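Local structure of synergistic-type venom protein S2C4 (Dendroaspis jamesoni kaimosae, 7C28) at residues I23-W28 / G41-C46. The protein probably enhances the toxicity of other toxins, acting as a homodimeric synergistic toxin of the three-finger family. Sequence-based numbering, arbitrary orientation.
Sequences ICFKNW and GCTATC
The ring of F25 lies over the backbone of G41, its antiparallel partner on the neighbouring strand, with G41 N above one face, offset toward the rim and 3.6 Å from F25 CZ. The first torsion sets CG between the backbone N and the carbonyl carbon (chi1 74°), which swings the ring across the hairpin onto G41, where no side chain intervenes. G41 O, the acceptor of F25 N, also lies 3.0 Å from F25 CD2. C42 O comes to the ring edge, in its plane, 3.4 Å from F25 CE2. T43 CG2 approaches the same ring obliquely, 3.9 Å from F25 CD2. This methyl also meets the side chain of I23, its partner across the strands: I23 CB lies 4.0 Å from T43 CG2. I23, F25 and T43 project to the same side of the sheet, and C57 of strand 54-58 touches both I23 and F25. T43 OG1, anti to the backbone N (chi1 -174°), turns instead to its own segment and donates to T45 O at 2.9 Å, from above the carbonyl plane, bracing the chain where it leaves the strand. In the backbone, I23 and T43 exchange two hydrogen bonds. F25 N donates to G41 O at 3.1 Å, while the return bond from G41 N to F25 O is weak. Between these pairs sits the non-hydrogen-bonded pair C24 and C42, CA atoms 4.8 Å apart, their side chains on the sheet side opposite F25. They are not joined to each other: C24 bonds to C3 and C42 to C17, while C46, past the strand end, bonds to C57. This antiparallel pairing forms the base of the hairpin 23-32/35-43, the central finger, where disulfides tie the strands into the cystine-rich core of the three-finger toxin fold.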
ATOM      1  N   ILE A  23      13.421  -0.522 -10.253  1.00 28.08           N
ATOM      2  CA  ILE A  23      12.467  -0.750  -9.173  1.00 26.73           C
ATOM      3  C   ILE A  23      11.182  -1.326  -9.766  1.00 24.23           C
ATOM      4  O   ILE A  23      10.753  -0.916 -10.849  1.00 23.81           O
ATOM      5  CB  ILE A  23      12.172   0.563  -8.406  1.00 31.14           C
ATOM      6  CG1 ILE A  23      13.461   1.226  -7.908  1.00 35.17           C
ATOM      7  CG2 ILE A  23      11.208   0.331  -7.260  1.00 29.96           C
ATOM      8  CD1 ILE A  23      14.144   0.494  -6.782  1.00 40.68           C
ATOM      9  N   CYS A  24      10.565  -2.270  -9.060  1.00 21.89           N
ATOM     10  CA  CYS A  24       9.188  -2.671  -9.330  1.00 23.44           C
ATOM     11  C   CYS A  24       8.271  -1.966  -8.338  1.00 23.82           C
ATOM     12  O   CYS A  24       8.678  -1.650  -7.218  1.00 25.53           O
ATOM     13  CB  CYS A  24       8.979  -4.183  -9.222  1.00 24.58           C
ATOM     14  SG  CYS A  24      10.121  -5.245 -10.125  1.00 27.08           S
ATOM     15  N   PHE A  25       7.029  -1.705  -8.759  1.00 22.48           N
ATOM     16  CA  PHE A  25       6.076  -1.008  -7.905  1.00 19.79           C
ATOM     17  C   PHE A  25       4.726  -1.710  -7.881  1.00 19.57           C
ATOM     18  O   PHE A  25       4.348  -2.417  -8.818  1.00 17.83           O
ATOM     19  CB  PHE A  25       5.883   0.462  -8.344  1.00 23.00           C
ATOM     20  CG  PHE A  25       5.066   0.628  -9.601  1.00 25.61           C
ATOM     21  CD1 PHE A  25       3.678   0.723  -9.548  1.00 25.54           C
ATOM     22  CD2 PHE A  25       5.688   0.710 -10.835  1.00 25.76           C
ATOM     23  CE1 PHE A  25       2.933   0.876 -10.702  1.00 25.85           C
ATOM     24  CE2 PHE A  25       4.947   0.865 -11.993  1.00 28.19           C
ATOM     25  CZ  PHE A  25       3.564   0.951 -11.923  1.00 26.64           C
ATOM     26  N   LYS A  26       4.016  -1.509  -6.772  1.00 21.13           N
ATOM     27  CA  LYS A  26       2.590  -1.765  -6.640  1.00 18.63           C
ATOM     28  C   LYS A  26       1.911  -0.473  -6.207  1.00 20.36           C
ATOM     29  O   LYS A  26       2.435   0.246  -5.352  1.00 21.10           O
ATOM     30  CB  LYS A  26       2.311  -2.868  -5.615  1.00 16.24           C
ATOM     31  CG  LYS A  26       3.068  -4.155  -5.852  1.00 14.38           C
ATOM     32  CD  LYS A  26       2.846  -5.127  -4.713  1.00 14.12           C
ATOM     33  CE  LYS A  26       1.417  -5.654  -4.720  1.00 13.62           C
ATOM     34  NZ  LYS A  26       1.257  -6.806  -3.793  1.00 13.88           N
ATOM     35  N   ASN A  27       0.755  -0.166  -6.797  1.00 22.84           N
ATOM     36  CA  ASN A  27       0.037   1.074  -6.505  1.00 23.66           C
ATOM     37  C   ASN A  27      -1.443   0.777  -6.293  1.00 24.37           C
ATOM     38  O   ASN A  27      -2.138   0.374  -7.228  1.00 25.38           O
ATOM     39  CB  ASN A  27       0.226   2.092  -7.628  1.00 22.45           C
ATOM     40  CG  ASN A  27      -0.142   3.503  -7.206  1.00 24.36           C
ATOM     41  OD1 ASN A  27      -0.940   3.706  -6.285  1.00 24.34           O
ATOM     42  ND2 ASN A  27       0.441   4.491  -7.881  1.00 23.88           N
ATOM     43  N   TRP A  28      -1.929   0.999  -5.074  1.00 25.81           N
ATOM     44  CA  TRP A  28      -3.327   0.758  -4.728  1.00 27.37           C
ATOM     45  C   TRP A  28      -4.139   2.006  -5.068  1.00 29.03           C
ATOM     46  O   TRP A  28      -3.986   3.047  -4.421  1.00 28.81           O
ATOM     47  CB  TRP A  28      -3.461   0.406  -3.247  1.00 27.32           C
ATOM     48  CG  TRP A  28      -3.213  -1.044  -2.895  1.00 28.57           C
ATOM     49  CD1 TRP A  28      -4.156  -2.009  -2.662  1.00 29.26           C
ATOM     50  CD2 TRP A  28      -1.940  -1.678  -2.704  1.00 28.70           C
ATOM     51  NE1 TRP A  28      -3.546  -3.205  -2.353  1.00 28.32           N
ATOM     52  CE2 TRP A  28      -2.188  -3.028  -2.372  1.00 28.81           C
ATOM     53  CE3 TRP A  28      -0.615  -1.237  -2.788  1.00 28.45           C
ATOM     54  CZ2 TRP A  28      -1.158  -3.937  -2.124  1.00 27.81           C
ATOM     55  CZ3 TRP A  28       0.406  -2.142  -2.543  1.00 27.72           C
ATOM     56  CH2 TRP A  28       0.128  -3.474  -2.215  1.00 27.16           C
ATOM     57  N   GLY A  41       4.275  -2.555 -12.313  1.00 23.16           N
ATOM     58  CA  GLY A  41       5.165  -2.416 -13.442  1.00 24.44           C
ATOM     59  C   GLY A  41       6.550  -1.966 -13.003  1.00 20.78           C
ATOM     60  O   GLY A  41       6.863  -1.928 -11.809  1.00 15.60           O
ATOM     61  N   CYS A  42       7.371  -1.654 -14.005  1.00 19.94           N
ATOM     62  CA  CYS A  42       8.706  -1.100 -13.819  1.00 22.19           C
ATOM     63  C   CYS A  42       8.647   0.409 -13.579  1.00 20.71           C
ATOM     64  O   CYS A  42       7.705   1.097 -13.984  1.00 19.09           O
ATOM     65  CB  CYS A  42       9.588  -1.379 -15.041  1.00 25.82           C
ATOM     66  SG  CYS A  42       9.785  -3.120 -15.468  1.00 30.84           S
ATOM     67  N   THR A  43       9.700   0.926 -12.951  1.00 20.50           N
ATOM     68  CA  THR A  43       9.843   2.365 -12.776  1.00 22.21           C
ATOM     69  C   THR A  43      11.275   2.674 -12.364  1.00 23.99           C
ATOM     70  O   THR A  43      12.008   1.802 -11.888  1.00 24.14           O
ATOM     71  CB  THR A  43       8.858   2.918 -11.740  1.00 21.98           C
ATOM     72  OG1 THR A  43       8.949   4.347 -11.713  1.00 22.54           O
ATOM     73  CG2 THR A  43       9.152   2.356 -10.356  1.00 21.63           C
ATOM     74  N   ALA A  44      11.656   3.937 -12.548  1.00 24.54           N
ATOM     75  CA  ALA A  44      12.970   4.421 -12.146  1.00 25.36           C
ATOM     76  C   ALA A  44      12.956   5.129 -10.804  1.00 25.03           C
ATOM     77  O   ALA A  44      13.947   5.065 -10.072  1.00 24.59           O
ATOM     78  CB  ALA A  44      13.533   5.377 -13.204  1.00 24.77           C
ATOM     79  N   THR A  45      11.852   5.788 -10.469  1.00 27.66           N
ATOM     80  CA  THR A  45      11.654   6.437  -9.181  1.00 26.86           C
ATOM     81  C   THR A  45      10.350   5.934  -8.591  1.00 27.41           C
ATOM     82  O   THR A  45       9.343   5.829  -9.298  1.00 26.38           O
ATOM     83  CB  THR A  45      11.620   7.963  -9.318  1.00 26.72           C
ATOM     84  OG1 THR A  45      12.897   8.431  -9.766  1.00 27.74           O
ATOM     85  CG2 THR A  45      11.281   8.623  -7.991  1.00 26.07           C
ATOM     86  N   CYS A  46      10.370   5.621  -7.299  1.00 27.85           N
ATOM     87  CA  CYS A  46       9.178   5.087  -6.659  1.00 25.22           C
ATOM     88  C   CYS A  46       8.094   6.162  -6.656  1.00 24.30           C
ATOM     89  O   CYS A  46       8.357   7.293  -6.235  1.00 26.71           O
ATOM     90  CB  CYS A  46       9.502   4.648  -5.228  1.00 27.42           C
ATOM     91  SG  CYS A  46       8.179   3.756  -4.383  1.00 25.72           S
TER